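Local coordinates for trans-4-hydroxy-L-proline dehydratase (Clostridioides difficile 70-100-2010, PDB 6VXC), which dehydrates trans-4-hydroxy-L-proline to (S)-1-pyrroline-5-carboxylate as a glycyl radical enzyme in anaerobic hydroxyproline breakdown, at residues 397-402 with 424-429; 723-728 with 754-759. All coordinates share one frame; numbering follows the deposited sequence.

Contacts 1 and 2 belong to one mixed sheet, with centres 12 Å apart. Each pairs two parallel strands, and the pairs run against each other where strand 426-428 meets strand 755-759. This is consistent with the barrel of glycyl radical enzymes, in which two sets of parallel strands are joined antiparallel. At the seam, probable hydrogen bonds join Phe426 N to Ile756 O (2.9 Å) and Asn428 N to His754 O (3.0 Å), while Tyr427 CE1 packs 3.4 Å from His755 CD2. The two contacts approach the same site: the side chains of Tyr427 and Gln757 lie about 6 and 7 Å from that of Cys454, the radical cysteine by similarity.

Contact 1. Residues 397-402 with 424-429; sequences SNVQIS and PAFYNT
Gln400 OE1 accepts a 2.8 Å hydrogen bond from Thr429 OG1, with the hydroxyl in the carbonyl plane on a lone pair. The glutamine chain is extended beyond CG and meets the threonine at about a right angle. Its other amide atom, NE2, is bonded to Asn364 and Gly449, so a buried glutamine suits a place that needs both an acceptor and a donor.

The strands are the two arms of a beta-alpha-beta unit whose helix is 407-418. In their parallel ladder, Val399 N donates to Ala425 O, Tyr427 N to Val399 O, and Ile401 N to Tyr427 O. Asn398 extends it by a side chain: OD1 receives Ala425 N at 2.8 Å, with the donor tilted 24° from the carbonyl plane, while ND2 turns to Asn362 and Ser396. Asn398 CB also lies 3.5 Å from Tyr427 CE2 at the ring's edge, amide and ring planes being almost perpendicular (88°). Tyr427 has CG anti to its own carbonyl carbon (chi1 -57°), which carries the ring back along the strand to Asn398, and its OH is bonded to Cys454 O and Asn362.

The face of Val399, Ile401 and Phe426 is largely apolar, with Asn428 as its polar member. Val399 CG2 lies 3.5 Å from Phe426 CD2, the side chains side by side, and Ile401 CG1 reaches the ring edge 4.0 Å from Phe426 CD2. Branched residues and a phenyl ring suit this face because helices 407-418 and 734-750 pack over it.

At the far end Ile401 O takes Thr429 N at 3.0 Å, the donor above the carbonyl plane. Here Asn428 N-caps helix 429-438, its ND2 bonding Gly753 O. The chemistry thus divides: amides and hydroxyls fix side chains on the face toward Cys454, whereas Val399, Ile401 and Phe426 pack hydrocarbon against the helices.

Contact 2. Residues 723-728 with 754-759; sequences LNQRFA and HHIQFN
Gln725 meets Ile756 and Phe758 across a parallel strand pair, the strands of a beta-alpha-beta crossover through helix 734-750. Its CB lies 4.0 Å from Phe758 CD1, and CG is as far from Ile756 CD1, so the aliphatic root of the glutamine packs on hydrocarbon. A bend at chi2 (-67°) then folds the amide back: NE2 donates to Asn724 O at 2.9 Å, in the carbonyl plane on a lone pair, while OE1 accepts from Gln807. Glutamine fits here by having an aliphatic stem and an amide that can serve both neighbours.

Backbone bonds run from Gln757 N to Leu723 O, Gln725 N to Gln757 O, Asn759 N to Gln725 O, and Phe727 N to Asn759 O. Beside Phe758, Phe727 brings CE2 to 3.3 Å from Phe758 CD1, an oblique pair with planes inclined by 44°; Phe727 also stacks on Phe809, the chain's last residue. Arg726 reaches the same C-terminal tail through its salt bridge to Glu806. At the strand's start, His755 takes the place of a backbone acceptor: its ND1 receives Leu723 N at 3.0 Å, the donor nitrogen lying in the imidazole plane.

Contact 1. Residues 397-402 with 424-429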
loop_
_atom_site.group_PDB
_atom_site.type_symbol
_atom_site.label_atom_id
_atom_site.label_comp_id
_atom_site.label_asym_id
_atom_site.label_seq_id
_atom_site.Cartn_x
_atom_site.Cartn_y
_atom_site.Cartn_z
ATOM N N SER A 397 -5.816 -4.829 9.025
ATOM C CA SER A 397 -5.729 -4.624 10.471
ATOM C C SER A 397 -4.530 -5.395 11.024
ATOM O O SER A 397 -4.538 -6.630 11.067
ATOM C CB SER A 397 -7.025 -5.060 11.158
ATOM O OG SER A 397 -6.922 -4.891 12.566
ATOM N N ASN A 398 -3.514 -4.664 11.462
ATOM C CA ASN A 398 -2.235 -5.246 11.853
ATOM C C ASN A 398 -1.849 -4.775 13.246
ATOM O O ASN A 398 -2.468 -3.869 13.811
ATOM C CB ASN A 398 -1.149 -4.872 10.838
ATOM C CG ASN A 398 -1.511 -5.312 9.462
ATOM O OD1 ASN A 398 -1.737 -6.488 9.234
ATOM N ND2 ASN A 398 -1.651 -4.380 8.561
ATOM N N VAL A 399 -0.765 -5.349 13.772
ATOM C CA VAL A 399 -0.298 -5.034 15.113
ATOM C C VAL A 399 1.164 -4.601 15.072
ATOM O O VAL A 399 1.952 -5.091 14.257
ATOM C CB VAL A 399 -0.502 -6.234 16.071
ATOM C CG1 VAL A 399 -1.989 -6.578 16.137
ATOM C CG2 VAL A 399 0.341 -7.443 15.675
ATOM N N GLN A 400 1.488 -3.620 15.908
ATOM C CA GLN A 400 2.856 -3.257 16.240
ATOM C C GLN A 400 3.230 -3.941 17.548
ATOM O O GLN A 400 2.560 -3.757 18.570
ATOM C CB GLN A 400 3.023 -1.742 16.369
ATOM C CG GLN A 400 3.439 -1.023 15.097
ATOM C CD GLN A 400 3.940 0.390 15.373
ATOM O OE1 GLN A 400 4.796 0.598 16.235
ATOM N NE2 GLN A 400 3.376 1.373 14.674
ATOM N N ILE A 401 4.310 -4.698 17.516
ATOM C CA ILE A 401 4.806 -5.427 18.665
ATOM C C ILE A 401 6.093 -4.750 19.097
ATOM O O ILE A 401 7.028 -4.630 18.303
ATOM C CB ILE A 401 5.032 -6.908 18.329
ATOM C CG1 ILE A 401 3.732 -7.564 17.833
ATOM C CG2 ILE A 401 5.652 -7.632 19.511
ATOM C CD1 ILE A 401 2.529 -7.436 18.768
ATOM N N SER A 402 6.124 -4.301 20.345
ATOM C CA SER A 402 7.274 -3.702 21.001
ATOM C C SER A 402 7.814 -4.660 22.054
ATOM O O SER A 402 7.094 -5.523 22.560
ATOM C CB SER A 402 6.877 -2.363 21.658
ATOM O OG SER A 402 7.844 -1.892 22.583
ATOM N N PRO A 424 -3.604 -10.681 11.571
ATOM C CA PRO A 424 -2.791 -9.478 11.366
ATOM C C PRO A 424 -1.360 -9.822 10.969
ATOM O O PRO A 424 -0.870 -10.895 11.336
ATOM C CB PRO A 424 -2.792 -8.821 12.750
ATOM C CG PRO A 424 -2.778 -10.042 13.690
ATOM C CD PRO A 424 -3.673 -11.066 12.997
ATOM N N ALA A 425 -0.703 -8.919 10.244
ATOM C CA ALA A 425 0.741 -8.963 10.148
ATOM C C ALA A 425 1.336 -8.344 11.413
ATOM O O ALA A 425 0.670 -7.601 12.138
ATOM C CB ALA A 425 1.232 -8.212 8.912
ATOM N N PHE A 426 2.611 -8.626 11.644
ATOM C CA PHE A 426 3.332 -8.166 12.823
ATOM C C PHE A 426 4.460 -7.233 12.399
ATOM O O PHE A 426 5.246 -7.579 11.516
ATOM C CB PHE A 426 3.895 -9.361 13.615
ATOM C CG PHE A 426 2.843 -10.373 14.036
ATOM C CD1 PHE A 426 2.427 -11.368 13.164
ATOM C CD2 PHE A 426 2.288 -10.330 15.302
ATOM C CE1 PHE A 426 1.460 -12.300 13.544
ATOM C CE2 PHE A 426 1.331 -11.251 15.687
ATOM C CZ PHE A 426 0.907 -12.238 14.807
ATOM N N TYR A 427 4.558 -6.071 13.047
ATOM C CA TYR A 427 5.598 -5.082 12.784
ATOM C C TYR A 427 6.377 -4.791 14.059
ATOM O O TYR A 427 5.792 -4.708 15.142
ATOM C CB TYR A 427 5.019 -3.756 12.247
ATOM C CG TYR A 427 4.190 -3.894 10.996
ATOM C CD1 TYR A 427 4.800 -4.090 9.761
ATOM C CD2 TYR A 427 2.805 -3.804 11.048
ATOM C CE1 TYR A 427 4.052 -4.235 8.608
ATOM C CE2 TYR A 427 2.042 -3.940 9.907
ATOM C CZ TYR A 427 2.673 -4.155 8.684
ATOM O OH TYR A 427 1.912 -4.280 7.555
ATOM N N ASN A 428 7.688 -4.596 13.912
ATOM C CA ASN A 428 8.611 -4.390 15.030
ATOM C C ASN A 428 8.679 -2.902 15.369
ATOM O O ASN A 428 9.294 -2.115 14.640
ATOM C CB ASN A 428 9.990 -4.943 14.679
ATOM C CG ASN A 428 10.996 -4.797 15.809
ATOM O OD1 ASN A 428 10.738 -4.125 16.801
ATOM N ND2 ASN A 428 12.141 -5.466 15.673
ATOM N N THR A 429 8.057 -2.521 16.485
ATOM C CA THR A 429 8.023 -1.115 16.886
ATOM C C THR A 429 9.423 -0.532 17.026
ATOM O O THR A 429 9.674 0.605 16.600
ATOM C CB THR A 429 7.248 -0.954 18.195
ATOM O OG1 THR A 429 5.874 -1.302 17.992
ATOM C CG2 THR A 429 7.374 0.470 18.731
HETATM O O HOH W 1 9.396 -6.052 19.153
#

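Contact 2. Residues 723-728 with 754-759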
loop_
_atom_site.group_PDB
_atom_site.type_symbol
_atom_site.label_atom_id
_atom_site.label_comp_id
_atom_site.label_asym_id
_atom_site.label_seq_id
_atom_site.Cartn_x
_atom_site.Cartn_y
_atom_site.Cartn_z
ATOM N N LEU A 723 8.326 -10.019 4.949
ATOM C CA LEU A 723 8.644 -11.439 5.101
ATOM C C LEU A 723 7.367 -12.253 5.268
ATOM O O LEU A 723 6.659 -12.091 6.264
ATOM C CB LEU A 723 9.584 -11.684 6.289
ATOM C CG LEU A 723 9.873 -13.170 6.610
ATOM C CD1 LEU A 723 10.493 -13.878 5.411
ATOM C CD2 LEU A 723 10.786 -13.323 7.815
ATOM N N ASN A 724 7.104 -13.157 4.310
ATOM C CA ASN A 724 6.064 -14.179 4.406
ATOM C C ASN A 724 6.639 -15.460 4.993
ATOM O O ASN A 724 7.716 -15.906 4.593
ATOM C CB ASN A 724 5.490 -14.545 3.038
ATOM C CG ASN A 724 4.470 -13.577 2.539
ATOM O OD1 ASN A 724 4.557 -13.097 1.398
ATOM N ND2 ASN A 724 3.504 -13.265 3.373
ATOM N N GLN A 725 5.908 -16.059 5.930
ATOM C CA GLN A 725 6.183 -17.411 6.399
ATOM C C GLN A 725 4.872 -18.177 6.471
ATOM O O GLN A 725 3.797 -17.588 6.601
ATOM C CB GLN A 725 6.900 -17.423 7.759
ATOM C CG GLN A 725 8.414 -17.081 7.719
ATOM C CD GLN A 725 9.247 -18.133 6.991
ATOM O OE1 GLN A 725 9.583 -19.167 7.558
ATOM N NE2 GLN A 725 9.595 -17.861 5.736
ATOM N N ARG A 726 4.974 -19.496 6.357
ATOM C CA ARG A 726 3.824 -20.381 6.276
ATOM C C ARG A 726 4.043 -21.581 7.189
ATOM O O ARG A 726 5.133 -22.153 7.206
ATOM C CB ARG A 726 3.604 -20.832 4.828
ATOM C CG ARG A 726 2.621 -21.942 4.680
ATOM C CD ARG A 726 2.676 -22.551 3.300
ATOM N NE ARG A 726 1.954 -23.815 3.302
ATOM C CZ ARG A 726 1.927 -24.678 2.297
ATOM N NH1 ARG A 726 2.586 -24.430 1.173
ATOM N NH2 ARG A 726 1.226 -25.794 2.428
ATOM N N PHE A 727 3.011 -21.967 7.936
ATOM C CA PHE A 727 3.099 -23.080 8.873
ATOM C C PHE A 727 2.079 -24.155 8.538
ATOM O O PHE A 727 0.944 -23.858 8.156
ATOM C CB PHE A 727 2.858 -22.631 10.307
ATOM C CG PHE A 727 3.922 -21.748 10.828
ATOM C CD1 PHE A 727 5.208 -22.219 10.986
ATOM C CD2 PHE A 727 3.639 -20.444 11.180
ATOM C CE1 PHE A 727 6.200 -21.390 11.450
ATOM C CE2 PHE A 727 4.628 -19.624 11.661
ATOM C CZ PHE A 727 5.906 -20.098 11.784
ATOM N N ALA A 728 2.486 -25.398 8.718
ATOM C CA ALA A 728 1.541 -26.496 8.682
ATOM C C ALA A 728 0.498 -26.284 9.771
ATOM O O ALA A 728 0.855 -25.935 10.898
ATOM C CB ALA A 728 2.264 -27.831 8.894
ATOM N N HIS A 754 12.053 -6.449 10.667
ATOM C CA HIS A 754 11.048 -5.409 10.502
ATOM C C HIS A 754 9.614 -5.929 10.588
ATOM O O HIS A 754 8.756 -5.297 11.214
ATOM C CB HIS A 754 11.266 -4.708 9.153
ATOM C CG HIS A 754 10.227 -3.691 8.832
ATOM N ND1 HIS A 754 10.212 -2.435 9.388
ATOM C CD2 HIS A 754 9.145 -3.756 8.023
ATOM C CE1 HIS A 754 9.179 -1.758 8.918
ATOM N NE2 HIS A 754 8.509 -2.541 8.095
ATOM N N HIS A 755 9.334 -7.064 9.949
ATOM C CA HIS A 755 7.970 -7.489 9.687
ATOM C C HIS A 755 7.930 -8.993 9.460
ATOM O O HIS A 755 8.848 -9.562 8.869
ATOM C CB HIS A 755 7.416 -6.764 8.455
ATOM C CG HIS A 755 6.300 -7.490 7.772
ATOM N ND1 HIS A 755 6.508 -8.430 6.784
ATOM C CD2 HIS A 755 4.961 -7.409 7.939
ATOM C CE1 HIS A 755 5.342 -8.887 6.363
ATOM N NE2 HIS A 755 4.387 -8.282 7.049
ATOM N N ILE A 756 6.839 -9.621 9.893
ATOM C CA ILE A 756 6.556 -11.004 9.535
ATOM C C ILE A 756 5.044 -11.200 9.540
ATOM O O ILE A 756 4.324 -10.594 10.343
ATOM C CB ILE A 756 7.303 -11.991 10.477
ATOM C CG1 ILE A 756 7.290 -13.431 9.934
ATOM C CG2 ILE A 756 6.763 -11.949 11.902
ATOM C CD1 ILE A 756 8.277 -14.323 10.656
ATOM N N GLN A 757 4.567 -12.058 8.638
ATOM C CA GLN A 757 3.150 -12.388 8.545
ATOM C C GLN A 757 3.027 -13.845 8.098
ATOM O O GLN A 757 3.910 -14.365 7.419
ATOM C CB GLN A 757 2.429 -11.466 7.570
ATOM C CG GLN A 757 2.927 -11.595 6.145
ATOM C CD GLN A 757 2.443 -10.460 5.250
ATOM O OE1 GLN A 757 2.163 -9.354 5.726
ATOM N NE2 GLN A 757 2.292 -10.742 3.960
ATOM N N PHE A 758 1.918 -14.496 8.459
ATOM C CA PHE A 758 1.803 -15.950 8.360
ATOM C C PHE A 758 0.625 -16.396 7.494
ATOM O O PHE A 758 -0.474 -15.839 7.572
ATOM C CB PHE A 758 1.652 -16.585 9.754
ATOM C CG PHE A 758 2.766 -16.238 10.703
ATOM C CD1 PHE A 758 4.082 -16.603 10.414
ATOM C CD2 PHE A 758 2.501 -15.550 11.886
ATOM C CE1 PHE A 758 5.115 -16.286 11.294
ATOM C CE2 PHE A 758 3.527 -15.222 12.774
ATOM C CZ PHE A 758 4.841 -15.597 12.478
ATOM N N ASN A 759 0.873 -17.409 6.673
ATOM C CA ASN A 759 -0.165 -18.279 6.141
ATOM C C ASN A 759 -0.246 -19.541 6.999
ATOM O O ASN A 759 0.778 -20.075 7.425
ATOM C CB ASN A 759 0.106 -18.665 4.684
ATOM C CG ASN A 759 -0.582 -17.741 3.694
ATOM O OD1 ASN A 759 -1.772 -17.450 3.817
ATOM N ND2 ASN A 759 0.158 -17.297 2.692
#